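Local coordinates for protein citrate synthase (Metallosphaera sedula, PDB 6ABX) that probably catalyses the condensation of oxaloacetate with acetyl-CoA and water to give citrate and CoA, a step of the tricarboxylic acid cycle, at residues 254-258 / 259-263; 27-31 / 32-36; 172-175 / 176-179. All coordinates share one frame; numbering follows the deposited sequence.

Contact 1 of 3, residues 254-258 / 259-263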
loop_
_atom_site.group_PDB
_atom_site.type_symbol
_atom_site.label_atom_id
_atom_site.label_comp_id
_atom_site.label_asym_id
_atom_site.label_seq_id
_atom_site.Cartn_x
_atom_site.Cartn_y
_atom_site.Cartn_z
ATOM N N ARG A 254 9.024 20.772 -2.571
ATOM C CA ARG A 254 8.006 20.960 -3.526
ATOM C C ARG A 254 6.974 21.957 -2.962
ATOM O O ARG A 254 6.239 22.505 -3.753
ATOM C CB ARG A 254 7.453 19.582 -3.912
ATOM C CG ARG A 254 8.527 18.577 -4.336
ATOM C CD ARG A 254 8.027 17.384 -5.150
ATOM N NE ARG A 254 9.114 16.466 -5.484
ATOM C CZ ARG A 254 9.215 15.769 -6.617
ATOM N NH1 ARG A 254 8.261 15.835 -7.530
ATOM N NH2 ARG A 254 10.283 15.021 -6.839
ATOM N N ILE A 255 6.982 22.283 -1.648
ATOM C CA ILE A 255 5.821 22.972 -1.021
ATOM C C ILE A 255 6.211 24.286 -0.320
ATOM O O ILE A 255 5.652 25.341 -0.618
ATOM C CB ILE A 255 5.056 22.027 -0.070
ATOM C CG1 ILE A 255 4.402 20.869 -0.833
ATOM C CG2 ILE A 255 4.026 22.819 0.725
ATOM C CD1 ILE A 255 4.481 19.541 -0.123
ATOM N N TYR A 256 7.142 24.261 0.638
ATOM C CA TYR A 256 7.475 25.490 1.325
ATOM C C TYR A 256 8.396 26.339 0.459
ATOM O O TYR A 256 9.344 25.820 -0.107
ATOM C CB TYR A 256 8.096 25.227 2.703
ATOM C CG TYR A 256 7.128 24.592 3.659
ATOM C CD1 TYR A 256 6.087 25.317 4.199
ATOM C CD2 TYR A 256 7.293 23.293 4.074
ATOM C CE1 TYR A 256 5.173 24.735 5.057
ATOM C CE2 TYR A 256 6.391 22.692 4.923
ATOM C CZ TYR A 256 5.339 23.425 5.437
ATOM O OH TYR A 256 4.445 22.835 6.269
ATOM N N LYS A 257 8.104 27.645 0.412
ATOM C CA LYS A 257 8.894 28.584 -0.372
ATOM C C LYS A 257 9.695 29.464 0.585
ATOM O O LYS A 257 10.183 30.510 0.223
ATOM C CB LYS A 257 7.940 29.307 -1.335
ATOM C CG LYS A 257 7.435 28.430 -2.486
ATOM C CD LYS A 257 8.492 27.452 -3.019
ATOM C CE LYS A 257 8.042 26.497 -4.107
ATOM N NZ LYS A 257 6.670 25.977 -3.883
ATOM N N THR A 258 9.854 28.961 1.814
ATOM C CA THR A 258 10.653 29.521 2.840
ATOM C C THR A 258 11.057 28.360 3.762
ATOM O O THR A 258 10.796 27.200 3.440
ATOM C CB THR A 258 9.895 30.648 3.545
ATOM O OG1 THR A 258 10.868 31.361 4.317
ATOM C CG2 THR A 258 8.760 30.124 4.394
ATOM N N MET A 259 11.728 28.684 4.858
ATOM C CA MET A 259 12.176 27.688 5.866
ATOM C C MET A 259 10.952 26.848 6.224
ATOM O O MET A 259 9.898 27.406 6.446
ATOM C CB MET A 259 12.688 28.396 7.129
ATOM C CG MET A 259 13.148 27.442 8.237
ATOM S SD MET A 259 14.925 27.184 8.181
ATOM C CE MET A 259 15.232 26.254 9.682
ATOM N N ASP A 260 11.073 25.516 6.175
ATOM C CA ASP A 260 10.009 24.638 6.646
ATOM C C ASP A 260 9.764 24.945 8.120
ATOM O O ASP A 260 10.668 24.933 8.932
ATOM C CB ASP A 260 10.437 23.201 6.394
ATOM C CG ASP A 260 9.518 22.071 6.809
ATOM O OD1 ASP A 260 8.628 22.267 7.665
ATOM O OD2 ASP A 260 9.680 21.003 6.209
ATOM N N PRO A 261 8.520 25.195 8.573
ATOM C CA PRO A 261 8.307 25.514 9.986
ATOM C C PRO A 261 8.749 24.385 10.928
ATOM O O PRO A 261 9.189 24.655 12.057
ATOM C CB PRO A 261 6.784 25.670 10.101
ATOM C CG PRO A 261 6.230 25.016 8.852
ATOM C CD PRO A 261 7.290 25.200 7.780
ATOM N N ARG A 262 8.661 23.142 10.433
ATOM C CA ARG A 262 9.067 21.985 11.241
ATOM C C ARG A 262 10.582 22.021 11.440
ATOM O O ARG A 262 11.096 21.677 12.523
ATOM C CB ARG A 262 8.610 20.690 10.578
ATOM C CG ARG A 262 7.104 20.571 10.364
ATOM C CD ARG A 262 6.719 19.416 9.476
ATOM N NE ARG A 262 7.195 19.634 8.114
ATOM C CZ ARG A 262 7.082 18.747 7.135
ATOM N NH1 ARG A 262 7.707 18.968 5.983
ATOM N NH2 ARG A 262 6.440 17.608 7.342
ATOM N N ALA A 263 11.331 22.478 10.426
ATOM C CA ALA A 263 12.782 22.636 10.561
ATOM C C ALA A 263 13.147 23.730 11.575
ATOM O O ALA A 263 14.102 23.599 12.342
ATOM C CB ALA A 263 13.437 22.946 9.211
#
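Y256 and P261 meet in a CH-pi contact where a loop runs into helix 261-270. P261 CD lies 3.6 Å from the centroid of the Y256 ring, over the face and 17° off the normal. It sits toward the CE1 and CZ side of that ring. The CD2 and CE2 side packs on the D260 carboxylate, with Y256 CE2 3.6 Å from D260 OD1. Ring and carboxylate planes are 34° apart. R262 NH1 approaches the ring edge, 4.1 Å from Y256 CE2.

The carboxylate is held by R262, which grips it side-on with two nitrogens. R262 NE bonds D260 OD1 at 3.0 Å, almost straight at 174°, on the syn side of that oxygen. R262 NH1 forms the salt bridge to D260 OD2 at 2.8 Å. D260 is also the N-cap of the helix: backbone R262 N gives a third bond, 2.9 Å to D260 OD1, from above the carboxylate plane. With CG anti to the backbone N, the D260 carboxylate can serve the helix end and the guanidinium together. The R262 chain bends at chi3, which turns NE and NH1 toward the D260 carboxylate.

Further out, D260 OD2 also accepts from V306 N. Y256 OH is hydrogen-bonded to H179 NE2, and the Y256 ring packs edge-to-face with H253, a predicted active-site residue. R262 and H179 both bind oxaloacetate in this protein, and here R262 NH2 holds a citrate anion.

R262 is thus a first-shell residue, and D260 stands behind it in the second shell. D260 fixes the rotation of the R262 guanidinium and probably offsets part of its charge, while NH2 reaches the citrate.

Contact 2 of 3, residues 27-31 / 32-36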
loop_
_atom_site.group_PDB
_atom_site.type_symbol
_atom_site.label_atom_id
_atom_site.label_comp_id
_atom_site.label_asym_id
_atom_site.label_seq_id
_atom_site.Cartn_x
_atom_site.Cartn_y
_atom_site.Cartn_z
ATOM N N LEU A 27 1.960 25.968 9.226
ATOM C CA LEU A 27 1.390 24.620 9.257
ATOM C C LEU A 27 0.430 24.587 10.440
ATOM O O LEU A 27 0.801 25.024 11.508
ATOM C CB LEU A 27 2.498 23.586 9.439
ATOM C CG LEU A 27 2.077 22.128 9.608
ATOM C CD1 LEU A 27 1.383 21.625 8.351
ATOM C CD2 LEU A 27 3.334 21.305 9.885
ATOM N N TYR A 28 -0.778 24.090 10.186
ATOM C CA TYR A 28 -1.829 23.993 11.203
ATOM C C TYR A 28 -2.406 22.578 11.252
ATOM O O TYR A 28 -2.660 21.930 10.232
ATOM C CB TYR A 28 -2.963 24.980 10.907
ATOM C CG TYR A 28 -2.539 26.415 10.828
ATOM C CD1 TYR A 28 -1.897 26.882 9.700
ATOM C CD2 TYR A 28 -2.706 27.261 11.908
ATOM C CE1 TYR A 28 -1.465 28.194 9.613
ATOM C CE2 TYR A 28 -2.230 28.565 11.857
ATOM C CZ TYR A 28 -1.587 29.010 10.718
ATOM O OH TYR A 28 -1.156 30.302 10.588
ATOM N N TYR A 29 -2.668 22.103 12.477
ATOM C CA TYR A 29 -3.372 20.866 12.732
ATOM C C TYR A 29 -4.725 21.225 13.351
ATOM O O TYR A 29 -4.768 21.808 14.435
ATOM C CB TYR A 29 -2.626 19.981 13.737
ATOM C CG TYR A 29 -1.344 19.301 13.293
ATOM C CD1 TYR A 29 -0.922 19.226 11.978
ATOM C CD2 TYR A 29 -0.552 18.711 14.261
ATOM C CE1 TYR A 29 0.259 18.589 11.611
ATOM C CE2 TYR A 29 0.637 18.085 13.914
ATOM C CZ TYR A 29 1.059 18.029 12.607
ATOM O OH TYR A 29 2.238 17.364 12.297
ATOM N N ARG A 30 -5.809 20.926 12.648
ATOM C CA ARG A 30 -7.184 21.243 13.100
ATOM C C ARG A 30 -7.286 22.694 13.542
ATOM O O ARG A 30 -8.005 22.993 14.525
ATOM C CB ARG A 30 -7.591 20.299 14.215
ATOM C CG ARG A 30 -7.552 18.848 13.765
ATOM C CD ARG A 30 -8.932 18.316 13.519
ATOM N NE ARG A 30 -9.035 16.875 13.261
ATOM C CZ ARG A 30 -9.771 16.375 12.295
ATOM N NH1 ARG A 30 -10.498 17.215 11.561
ATOM N NH2 ARG A 30 -9.774 15.057 12.083
ATOM N N GLY A 31 -6.607 23.560 12.806
ATOM C CA GLY A 31 -6.649 25.003 12.994
ATOM C C GLY A 31 -5.657 25.569 13.982
ATOM O O GLY A 31 -5.526 26.787 14.100
ATOM N N TYR A 32 -4.963 24.709 14.728
ATOM C CA TYR A 32 -3.924 25.134 15.706
ATOM C C TYR A 32 -2.540 25.188 15.035
ATOM O O TYR A 32 -2.140 24.271 14.355
ATOM C CB TYR A 32 -3.887 24.179 16.898
ATOM C CG TYR A 32 -5.165 24.212 17.705
ATOM C CD1 TYR A 32 -5.372 25.220 18.623
ATOM C CD2 TYR A 32 -6.198 23.326 17.475
ATOM C CE1 TYR A 32 -6.550 25.263 19.354
ATOM C CE2 TYR A 32 -7.393 23.379 18.174
ATOM C CZ TYR A 32 -7.562 24.361 19.132
ATOM O OH TYR A 32 -8.738 24.435 19.862
ATOM N N SER A 33 -1.836 26.288 15.287
ATOM C CA SER A 33 -0.497 26.486 14.719
ATOM C C SER A 33 0.459 25.408 15.244
ATOM O O SER A 33 0.512 25.143 16.443
ATOM C CB SER A 33 0.008 27.839 15.102
ATOM O OG SER A 33 1.369 27.951 14.817
ATOM N N ILE A 34 1.296 24.854 14.347
ATOM C CA ILE A 34 2.276 23.868 14.779
ATOM C C ILE A 34 3.238 24.479 15.804
ATOM O O ILE A 34 3.717 23.777 16.679
ATOM C CB ILE A 34 3.020 23.269 13.578
ATOM C CG1 ILE A 34 3.771 21.980 13.964
ATOM C CG2 ILE A 34 3.928 24.313 12.963
ATOM C CD1 ILE A 34 2.876 20.835 14.417
ATOM N N PHE A 35 3.521 25.790 15.702
ATOM C CA PHE A 35 4.359 26.468 16.669
ATOM C C PHE A 35 3.780 26.378 18.101
ATOM O O PHE A 35 4.522 26.076 19.064
ATOM C CB PHE A 35 4.665 27.905 16.233
ATOM C CG PHE A 35 5.461 28.032 14.953
ATOM C CD1 PHE A 35 6.834 27.919 14.950
ATOM C CD2 PHE A 35 4.818 28.207 13.738
ATOM C CE1 PHE A 35 7.551 28.014 13.759
ATOM C CE2 PHE A 35 5.537 28.317 12.549
ATOM C CZ PHE A 35 6.909 28.236 12.567
ATOM N N ASP A 36 2.474 26.651 18.259
ATOM C CA ASP A 36 1.818 26.573 19.529
ATOM C C ASP A 36 1.750 25.132 20.042
ATOM O O ASP A 36 1.994 24.874 21.213
ATOM C CB ASP A 36 0.393 27.153 19.445
ATOM C CG ASP A 36 0.338 28.658 19.247
ATOM O OD1 ASP A 36 1.355 29.293 19.504
ATOM O OD2 ASP A 36 -0.724 29.160 18.780
HETATM O O HOH W 1 2.027 27.812 11.698
#
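L27 CB and I34 CG2 meet, 3.9 Å apart, at the open end of a tight beta hairpin, strands 26-29 and 32-33, joined by a type I' turn from Y29 to Y32. Y29 and Y32 form the antiparallel hydrogen-bonded pair: Y29 N gives to Y32 O, and Y32 N gives to Y29 O, each at 2.9 Å. I34 N, at the start of helix 34-40, gives to L27 O at 2.9 Å. The hairpin bonding therefore runs on into the first turn of the helix.

S33 is the N-cap. With its OG anti to the backbone N (chi1 168°), it accepts a weak bond from F35 N at 3.2 Å. S33 OG also shares a water with L27 N, which donates to it.

Across the non-hydrogen-bonded pair, Y28 CD2 comes within 3.6 Å of S33 N. An alanine at Y28 would lose this ring and is likely to leave the S33 backbone and the bridging water less covered on that side. Y28 also packs on G361 of the second subunit.

Y29 OH is satisfied outside the hairpin, by M174 O and D178 N. R30 NH2 bonds L50 O, which ties the turn to helix 43-52. On the Y29 and Y32 side of the hairpin, I34 CD1 sits over the Y29 ring face, 4.0 Å from its centroid.

Contact 3 of 3, residues 172-175 / 176-179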
loop_
_atom_site.group_PDB
_atom_site.type_symbol
_atom_site.label_atom_id
_atom_site.label_comp_id
_atom_site.label_asym_id
_atom_site.label_seq_id
_atom_site.Cartn_x
_atom_site.Cartn_y
_atom_site.Cartn_z
ATOM N N SER A 172 9.618 16.400 18.291
ATOM C CA SER A 172 9.993 15.859 17.042
ATOM C C SER A 172 8.941 14.907 16.445
ATOM O O SER A 172 8.662 14.996 15.229
ATOM C CB SER A 172 11.344 15.184 17.138
ATOM O OG SER A 172 12.251 16.050 17.766
ATOM N N LEU A 173 8.280 14.068 17.271
ATOM C CA LEU A 173 7.201 13.221 16.789
ATOM C C LEU A 173 5.962 14.053 16.422
ATOM O O LEU A 173 5.387 13.826 15.326
ATOM C CB LEU A 173 6.849 12.169 17.848
ATOM C CG LEU A 173 7.947 11.149 18.145
ATOM C CD1 LEU A 173 7.581 10.314 19.356
ATOM C CD2 LEU A 173 8.207 10.282 16.920
ATOM N N MET A 174 5.581 15.081 17.224
ATOM C CA MET A 174 4.360 15.869 16.883
ATOM C C MET A 174 4.543 16.509 15.497
ATOM O O MET A 174 3.621 16.580 14.657
ATOM C CB MET A 174 4.069 17.003 17.915
ATOM C CG MET A 174 3.574 16.498 19.240
ATOM S SD MET A 174 3.127 17.839 20.444
ATOM C CE MET A 174 4.742 18.290 21.013
ATOM N N LEU A 175 5.768 16.946 15.189
ATOM C CA LEU A 175 6.101 17.613 13.951
ATOM C C LEU A 175 5.920 16.721 12.718
ATOM O O LEU A 175 5.792 17.298 11.634
ATOM C CB LEU A 175 7.539 18.121 13.955
ATOM C CG LEU A 175 7.819 19.263 14.932
ATOM C CD1 LEU A 175 9.285 19.674 14.911
ATOM C CD2 LEU A 175 6.962 20.453 14.621
ATOM N N HIS A 176 5.916 15.399 12.890
ATOM C CA HIS A 176 5.781 14.416 11.817
ATOM C C HIS A 176 4.377 13.799 11.688
ATOM O O HIS A 176 4.188 12.938 10.835
ATOM C CB HIS A 176 6.828 13.319 11.983
ATOM C CG HIS A 176 8.214 13.764 11.650
ATOM N ND1 HIS A 176 9.025 14.387 12.570
ATOM C CD2 HIS A 176 8.930 13.656 10.513
ATOM C CE1 HIS A 176 10.197 14.668 11.982
ATOM N NE2 HIS A 176 10.143 14.281 10.701
ATOM N N MET A 177 3.379 14.214 12.503
ATOM C CA MET A 177 2.151 13.462 12.589
ATOM C C MET A 177 1.320 13.616 11.314
ATOM O O MET A 177 0.696 12.627 10.929
ATOM C CB MET A 177 1.324 13.910 13.776
ATOM C CG MET A 177 1.880 13.329 15.061
ATOM S SD MET A 177 0.915 13.940 16.479
ATOM C CE MET A 177 1.682 13.027 17.809
ATOM N N ASP A 178 1.366 14.783 10.657
ATOM C CA ASP A 178 0.614 14.895 9.423
ATOM C C ASP A 178 1.204 15.978 8.524
ATOM O O ASP A 178 1.724 16.956 9.019
ATOM C CB ASP A 178 -0.866 15.242 9.616
ATOM C CG ASP A 178 -1.680 14.922 8.363
ATOM O OD1 ASP A 178 -1.680 13.732 7.962
ATOM O OD2 ASP A 178 -2.208 15.871 7.724
ATOM N N HIS A 179 0.994 15.804 7.203
ATOM C CA HIS A 179 1.410 16.877 6.292
ATOM C C HIS A 179 0.479 16.909 5.073
ATOM O O HIS A 179 0.961 16.999 3.969
ATOM C CB HIS A 179 2.876 16.776 5.955
ATOM C CG HIS A 179 3.515 18.091 5.690
ATOM N ND1 HIS A 179 4.108 18.397 4.477
ATOM C CD2 HIS A 179 3.550 19.225 6.442
ATOM C CE1 HIS A 179 4.560 19.650 4.516
ATOM N NE2 HIS A 179 4.259 20.186 5.738
HETATM O O HOH W 2 4.503 16.623 9.360
#
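H176 turns its ring edge to the carbonyl of S172, in the C-terminal part of helix 163-174, where a type I beta turn runs from M174 to M177. H176 ND1 donates to S172 O at 2.8 Å, nearly straight at 170°, and that oxygen lies in the ring plane. The side chain thus reaches a carbonyl four residues back. With H176 CG beside its own backbone N (chi1 -73°), ND1 is carried back to the helix. H176 N donates to L173 O at 2.9 Å, so backbone and side chain of one residue serve two successive carbonyls. M177 N closes the beta turn on M174 O at 3.2 Å.

M177 leaves the turn on a different course. Its chain is extended beyond CG and passes the M174 backbone, with M177 CE 4.0 Å from M174 CA. The side-chain contact of M177 CE with M174 CG is loose, at 4.2 Å.

Both methionines also pack on V46 of helix 43-52, while the H176 ring meets F328 of helix 324-343 edge-to-face and H176 O accepts from NE of R332, an oxaloacetate-binding residue. The segment ends at H179, which binds oxaloacetate and whose ND1 bonds the citrate anion here. D178, next to H179, is held through its OD2 by H339 NE2 and T18 OG1.

One water links the turn to the residues that follow: it donates to L175 O at 2.7 Å and to D178 O at 2.8 Å.

How the contacts relate
All three contacts are largely buried, but contact 3 lies deepest, about 7 Å from the chain centre to its own centre. Contacts 1 and 2 lie about 16 and 17 Å out, and both touch the second subunit. Each covers a helix start with an N-cap, D260 or S33; contact 3 covers the C-terminal part of a helix. Contact 1 pairs a CH-pi contact with a salt bridge at a helix cap. Backbone pairing dominates contact 2, and a ring-to-carbonyl bond with apolar packing contact 3. Side chains of contacts 2 and 3 both pack on helices 43-52 and 261-270; contact 1 holds the start of the latter. R262 of contact 1 and H179 of contact 3 each bond the citrate.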